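Local coordinates for death on curing protein (Enterobacteria phage P1, PDB 3DD7) that probably inhibits translation in the bacterial host as the toxin of the phage P1 Phd-Doc addiction module, and is itself inhibited by its antitoxin Phd, at residues E8-A11 with L12-N16; S110-S113 with V114-L118; N69-N72 with K73-A76. The protein carries 2 engineered substitutions. All coordinates share one frame; numbering follows the deposited sequence.

In the fold
All three contacts are local, between residues a few positions apart along or at the start of a helix, and each is partly buried. Contact 1 (8-16) and contact 3 (69-76) belong to the Fic/DOC portion of the chain and touch each other, with centres about 9 Å apart, so helix 6-20 is tied to the start of helix 72-86. Contact 2 (110-118) sits on the opposite side of the chain's centre from contact 1, about 23 Å between centres, and touches neither of the others. Contact 3 is the most inward and relies on a bifurcated carbonyl and a covered guanidinium. Contact 1 pairs an imidazole with a carboxylate; contact 2 combines serine capping with a water bridge.

Contact 1: E8-A11 with L12-N16; sequences ELIA and LHDAN
Asp14 N donates to Ile10 O at 2.9 Å, one of four successive i to i+4 bonds here: Leu12 N to Glu8 O, His13 N to Leu9 O and Ala15 N to Ala11 O complete the set. Alongside, Ile10 CG2 and Asp14 OD2 lie 3.8 Å apart on side chains that point the same way.

In His13, chi1 of 167° swings the ring out anti to the backbone N, and chi2 near -90° turns ND1 toward Asp14. His13 ND1 donates to Asp14 OD1 at 2.8 Å, in the plane of the ring and on the anti side of OD1, though 23° out of the carboxylate plane. NE2 is bonded to Asp70 O, so both ring nitrogens face acceptors, consistent with a protonated ring. Buried Asn16 has both ends bonded: OD1 accepts from Arg74 NH1, and ND2 pairs with a polar side chain of the bound peptide. Glu8 forms a salt bridge with Arg86.

Small Ala11 and Ala15 leave room for aromatic packing by the peptide, which also touches Leu12. Large apolar residues suit the inner face: Leu9 packs on Thr75 and Ile36, Leu12 on Leu82 and Ile10 on Ala32, seating helix 6-20 against helices 72-86 and 31-45.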
loop_
_atom_site.group_PDB
_atom_site.type_symbol
_atom_site.label_atom_id
_atom_site.label_comp_id
_atom_site.label_asym_id
_atom_site.label_seq_id
_atom_site.Cartn_x
_atom_site.Cartn_y
_atom_site.Cartn_z
ATOM N N GLU A 8 -10.441 3.897 4.921
ATOM C CA GLU A 8 -10.344 3.059 3.737
ATOM C C GLU A 8 -9.169 2.100 3.851
ATOM O O GLU A 8 -9.266 0.950 3.447
ATOM C CB GLU A 8 -10.206 3.899 2.478
ATOM C CG GLU A 8 -10.316 3.089 1.212
ATOM C CD GLU A 8 -10.679 3.944 0.015
ATOM O OE1 GLU A 8 -10.094 5.039 -0.153
ATOM O OE2 GLU A 8 -11.576 3.531 -0.745
ATOM N N LEU A 9 -8.052 2.578 4.392
ATOM C CA LEU A 9 -6.884 1.716 4.579
ATOM C C LEU A 9 -7.248 0.563 5.499
ATOM O O LEU A 9 -6.946 -0.604 5.230
ATOM C CB LEU A 9 -5.734 2.498 5.189
ATOM C CG LEU A 9 -4.438 1.693 5.270
ATOM C CD1 LEU A 9 -3.762 1.725 3.893
ATOM C CD2 LEU A 9 -3.526 2.238 6.353
ATOM N N ILE A 10 -7.899 0.904 6.601
ATOM C CA ILE A 10 -8.360 -0.102 7.550
ATOM C C ILE A 10 -9.327 -1.123 6.896
ATOM O O ILE A 10 -9.177 -2.337 7.076
ATOM C CB ILE A 10 -8.992 0.577 8.787
ATOM C CG1 ILE A 10 -7.970 1.529 9.444
ATOM C CG2 ILE A 10 -9.516 -0.466 9.773
ATOM C CD1 ILE A 10 -8.537 2.389 10.579
ATOM N N ALA A 11 -10.315 -0.639 6.149
ATOM C CA ALA A 11 -11.285 -1.537 5.511
ATOM C C ALA A 11 -10.577 -2.463 4.509
ATOM O O ALA A 11 -10.902 -3.652 4.403
ATOM C CB ALA A 11 -12.378 -0.746 4.830
ATOM N N LEU A 12 -9.603 -1.914 3.793
ATOM C CA LEU A 12 -8.844 -2.693 2.820
ATOM C C LEU A 12 -8.062 -3.796 3.536
ATOM O O LEU A 12 -8.099 -4.949 3.125
ATOM C CB LEU A 12 -7.897 -1.793 2.025
ATOM C CG LEU A 12 -7.081 -2.421 0.893
ATOM C CD1 LEU A 12 -6.578 -1.309 -0.029
ATOM C CD2 LEU A 12 -5.882 -3.262 1.405
ATOM N N HIS A 13 -7.360 -3.438 4.606
ATOM C CA HIS A 13 -6.736 -4.446 5.477
ATOM C C HIS A 13 -7.710 -5.535 5.933
ATOM O O HIS A 13 -7.409 -6.728 5.832
ATOM C CB HIS A 13 -6.101 -3.778 6.692
ATOM C CG HIS A 13 -5.714 -4.738 7.778
ATOM N ND1 HIS A 13 -6.566 -5.094 8.798
ATOM C CD2 HIS A 13 -4.547 -5.370 8.030
ATOM C CE1 HIS A 13 -5.955 -5.928 9.615
ATOM N NE2 HIS A 13 -4.725 -6.115 9.173
ATOM N N ASP A 14 -8.865 -5.124 6.451
ATOM C CA ASP A 14 -9.776 -6.083 7.079
ATOM C C ASP A 14 -10.329 -7.031 6.003
ATOM O O ASP A 14 -10.463 -8.234 6.230
ATOM C CB ASP A 14 -10.898 -5.338 7.786
ATOM C CG ASP A 14 -10.431 -4.611 9.036
ATOM O OD1 ASP A 14 -9.269 -4.824 9.481
ATOM O OD2 ASP A 14 -11.264 -3.844 9.574
ATOM N N ALA A 15 -10.607 -6.492 4.815
ATOM C CA ALA A 15 -11.078 -7.342 3.696
ATOM C C ALA A 15 -10.000 -8.335 3.251
ATOM O O ALA A 15 -10.297 -9.477 2.870
ATOM C CB ALA A 15 -11.526 -6.483 2.539
ATOM N N ASN A 16 -8.752 -7.887 3.300
ATOM C CA ASN A 16 -7.616 -8.713 2.935
ATOM C C ASN A 16 -7.429 -9.849 3.950
ATOM O O ASN A 16 -7.185 -11.017 3.580
ATOM C CB ASN A 16 -6.361 -7.854 2.859
ATOM C CG ASN A 16 -5.236 -8.584 2.211
ATOM O OD1 ASN A 16 -4.575 -9.377 2.838
ATOM N ND2 ASN A 16 -5.034 -8.336 0.943
#

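Contact 2: S110-S113 with V114-L118; sequences SVSS and VADTL
Val114 N donates to Ser110 O at 2.9 Å, closing the first turn of helix 111-122 just where the chain leaves a loop. Ser110 is the N-cap: its hydroxyl oxygen, OG, also accepts from Ser113 N, at 2.9 Å and with an N-H...O angle of 163°. Serine suits this place because its short side chain can curl back, here with chi1 at 76°, to an amide that has no earlier helical carbonyl to bond.

The tight side is made of branched and small apolar residues. Val114 CG2, beside the backbone N and anti to the carbonyl carbon, comes within 3.3 Å of Ser110 O. Next to it, Ala115 N binds Val111 O at 2.8 Å, and the alanine methyl takes up little room on a face that is buried.

The solvent side is looser and polar. Asp116 N reaches Ser112 O in the regular helical way, while the side chain of Asp116 is held through solvent: a water donates to Asp116 OD2 at 2.8 Å and is bonded to Ser113 OG at 2.7 Å. Asp116 OD1 has a weak, long ion pair with Arg119. A charged carboxylate suits this exposed face, where water reaches it.

Toward the interior, Val111 rests on Glu53, Thr57 and Val60 of helix 51-65, while Val114 meets Leu100 and Ala104 of helix 97-105; helix 111-122 is thereby seated against both.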
loop_
_atom_site.group_PDB
_atom_site.type_symbol
_atom_site.label_atom_id
_atom_site.label_comp_id
_atom_site.label_asym_id
_atom_site.label_seq_id
_atom_site.Cartn_x
_atom_site.Cartn_y
_atom_site.Cartn_z
ATOM N N SER A 110 14.207 2.531 -0.184
ATOM C CA SER A 110 13.658 3.858 0.077
ATOM C C SER A 110 12.369 4.087 -0.709
ATOM O O SER A 110 12.071 3.372 -1.656
ATOM C CB SER A 110 14.680 4.920 -0.355
ATOM O OG SER A 110 14.691 5.056 -1.773
ATOM N N VAL A 111 11.638 5.130 -0.332
ATOM C CA VAL A 111 10.507 5.630 -1.108
ATOM C C VAL A 111 10.903 5.883 -2.578
ATOM O O VAL A 111 10.248 5.372 -3.476
ATOM C CB VAL A 111 9.886 6.893 -0.438
ATOM C CG1 VAL A 111 8.842 7.570 -1.346
ATOM C CG2 VAL A 111 9.244 6.514 0.895
ATOM N N SER A 112 11.980 6.643 -2.807
ATOM C CA SER A 112 12.466 6.947 -4.156
ATOM C C SER A 112 12.674 5.664 -4.971
ATOM O O SER A 112 12.271 5.562 -6.137
ATOM C CB SER A 112 13.778 7.744 -4.065
ATOM O OG SER A 112 14.294 8.046 -5.346
ATOM N N SER A 113 13.314 4.682 -4.345
ATOM C CA SER A 113 13.602 3.429 -5.029
ATOM C C SER A 113 12.317 2.623 -5.306
ATOM O O SER A 113 12.164 2.023 -6.380
ATOM C CB SER A 113 14.635 2.645 -4.226
ATOM O OG SER A 113 15.815 3.437 -4.053
ATOM N N VAL A 114 11.401 2.600 -4.341
ATOM C CA VAL A 114 10.106 1.953 -4.567
ATOM C C VAL A 114 9.380 2.625 -5.738
ATOM O O VAL A 114 8.858 1.949 -6.644
ATOM C CB VAL A 114 9.223 1.920 -3.286
ATOM C CG1 VAL A 114 7.857 1.359 -3.632
ATOM C CG2 VAL A 114 9.885 1.022 -2.241
ATOM N N ALA A 115 9.398 3.955 -5.750
ATOM C CA ALA A 115 8.771 4.699 -6.845
ATOM C C ALA A 115 9.410 4.346 -8.185
ATOM O O ALA A 115 8.701 4.201 -9.188
ATOM C CB ALA A 115 8.815 6.204 -6.595
ATOM N N ASP A 116 10.735 4.185 -8.195
ATOM C CA ASP A 116 11.445 3.858 -9.432
ATOM C C ASP A 116 10.960 2.524 -9.980
ATOM O O ASP A 116 10.775 2.363 -11.188
ATOM C CB ASP A 116 12.965 3.814 -9.207
ATOM C CG ASP A 116 13.597 5.194 -9.139
ATOM O OD1 ASP A 116 13.026 6.153 -9.692
ATOM O OD2 ASP A 116 14.693 5.318 -8.540
ATOM N N THR A 117 10.736 1.574 -9.084
ATOM C CA THR A 117 10.284 0.250 -9.489
ATOM C C THR A 117 8.835 0.291 -9.975
ATOM O O THR A 117 8.503 -0.287 -11.014
ATOM C CB THR A 117 10.466 -0.775 -8.360
ATOM O OG1 THR A 117 11.857 -0.807 -8.001
ATOM C CG2 THR A 117 10.029 -2.162 -8.809
ATOM N N LEU A 118 7.972 0.955 -9.218
ATOM C CA LEU A 118 6.564 1.082 -9.622
ATOM C C LEU A 118 6.462 1.778 -10.983
ATOM O O LEU A 118 5.634 1.398 -11.821
ATOM C CB LEU A 118 5.760 1.859 -8.572
ATOM C CG LEU A 118 5.626 1.200 -7.194
ATOM C CD1 LEU A 118 4.774 2.091 -6.265
ATOM C CD2 LEU A 118 5.065 -0.181 -7.305
HETATM O O HOH W 1 16.377 4.546 -6.462
#

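Contact 3: N69-N72 with K73-A76; sequences NDAN and KRTA
The end of the Fic signature loop and the first turn of the helix that follows it meet here, in the sequence NDANKR; in Fic relatives this helix start commonly receives substrate phosphates. Ala71, the N-cap residue, turns its carbonyl to Thr75, which grips it twice. Thr75 OG1 donates to Ala71 O at 2.7 Å and Thr75 N at 3.0 Å, the two arriving from opposite faces of the carbonyl plane. Threonine suits the place because its hydroxyl, anti to the carbonyl carbon (chi1 -59°), folds back along the helix to the oxygen its own amide uses. Ala76 N bonds Asn72 O at 2.8 Å.

Ala71 adopts a left-handed backbone (phi 62°), at a motif position that is often glycine in the family. Ala71 CB sits over the centre of one face of the Arg74 guanidinium, 3.5 Å from CZ. The arginine bends at chi3 to lay its flat group there, and Arg74 NH1 bonds Asn16 and Gly21, which fixes its rotation.

Asp70 OD1 accepts from Ala71 N at 2.8 Å, from above the carboxylate plane. It lies 4.2 Å from Arg74 NH2, too far for a direct ion pair, and a water at the guanidinium edge spans the gap, donating to OD1 and accepting from NH2. OD2 takes Leu23 N, while Asn72 ND2 reaches back to Phe68 O.

The start of helix 72-86 is thus wedged between helices: Ala71 packs on Ile17 and Arg74 on Tyr20 of helix 6-20, Ala76 on Thr62 and Ala63 of helix 51-65, and Lys73 along helix 97-105.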
loop_
_atom_site.group_PDB
_atom_site.type_symbol
_atom_site.label_atom_id
_atom_site.label_comp_id
_atom_site.label_asym_id
_atom_site.label_seq_id
_atom_site.Cartn_x
_atom_site.Cartn_y
_atom_site.Cartn_z
ATOM N N ASN A 69 -1.876 -5.704 13.438
ATOM C CA ASN A 69 -1.254 -6.882 14.020
ATOM C C ASN A 69 -0.680 -7.788 12.945
ATOM O O ASN A 69 0.273 -8.530 13.187
ATOM C CB ASN A 69 -2.282 -7.664 14.818
ATOM C CG ASN A 69 -2.771 -6.913 16.053
ATOM O OD1 ASN A 69 -3.972 -6.881 16.332
ATOM N ND2 ASN A 69 -1.854 -6.334 16.800
ATOM N N ASP A 70 -1.280 -7.735 11.765
ATOM C CA ASP A 70 -0.887 -8.613 10.671
ATOM C C ASP A 70 -1.290 -7.987 9.345
ATOM O O ASP A 70 -2.096 -7.059 9.310
ATOM C CB ASP A 70 -1.549 -9.989 10.856
ATOM C CG ASP A 70 -0.832 -11.111 10.114
ATOM O OD1 ASP A 70 0.181 -10.840 9.447
ATOM O OD2 ASP A 70 -1.295 -12.275 10.212
ATOM N N ALA A 71 -0.704 -8.512 8.273
ATOM C CA ALA A 71 -0.987 -8.120 6.896
ATOM C C ALA A 71 -0.648 -6.646 6.632
ATOM O O ALA A 71 -1.288 -5.986 5.813
ATOM C CB ALA A 71 -2.447 -8.437 6.529
ATOM N N ASN A 72 0.357 -6.122 7.338
ATOM C CA ASN A 72 0.848 -4.786 7.038
ATOM C C ASN A 72 1.455 -4.697 5.651
ATOM O O ASN A 72 1.222 -3.721 4.925
ATOM C CB ASN A 72 1.867 -4.336 8.084
ATOM C CG ASN A 72 1.252 -4.145 9.432
ATOM O OD1 ASN A 72 0.472 -3.237 9.634
ATOM N ND2 ASN A 72 1.640 -4.988 10.386
ATOM N N LYS A 73 2.248 -5.695 5.283
ATOM C CA LYS A 73 2.864 -5.669 3.949
ATOM C C LYS A 73 1.807 -5.802 2.855
ATOM O O LYS A 73 1.834 -5.055 1.865
ATOM C CB LYS A 73 3.959 -6.727 3.804
ATOM C CG LYS A 73 5.183 -6.476 4.708
ATOM C CD LYS A 73 6.213 -7.580 4.562
ATOM C CE LYS A 73 5.732 -8.940 5.091
ATOM N NZ LYS A 73 5.860 -8.981 6.575
ATOM N N ARG A 74 0.872 -6.736 3.030
ATOM C CA ARG A 74 -0.217 -6.870 2.054
ATOM C C ARG A 74 -0.986 -5.565 1.910
ATOM O O ARG A 74 -1.281 -5.130 0.787
ATOM C CB ARG A 74 -1.151 -8.025 2.414
ATOM C CG ARG A 74 -0.630 -9.366 1.936
ATOM C CD ARG A 74 -1.589 -10.466 2.426
ATOM N NE ARG A 74 -1.302 -10.883 3.799
ATOM C CZ ARG A 74 -2.196 -11.412 4.642
ATOM N NH1 ARG A 74 -3.479 -11.487 4.313
ATOM N NH2 ARG A 74 -1.808 -11.834 5.839
ATOM N N THR A 75 -1.272 -4.920 3.038
ATOM C CA THR A 75 -2.092 -3.714 3.014
ATOM C C THR A 75 -1.281 -2.613 2.358
ATOM O O THR A 75 -1.820 -1.842 1.580
ATOM C CB THR A 75 -2.580 -3.343 4.431
ATOM O OG1 THR A 75 -3.344 -4.450 4.961
ATOM C CG2 THR A 75 -3.417 -2.050 4.407
ATOM N N ALA A 76 0.024 -2.587 2.641
ATOM C CA ALA A 76 0.934 -1.590 2.062
ATOM C C ALA A 76 0.882 -1.691 0.528
ATOM O O ALA A 76 0.580 -0.720 -0.153
ATOM C CB ALA A 76 2.339 -1.819 2.556
HETATM O O HOH W 2 0.668 -12.093 6.912
#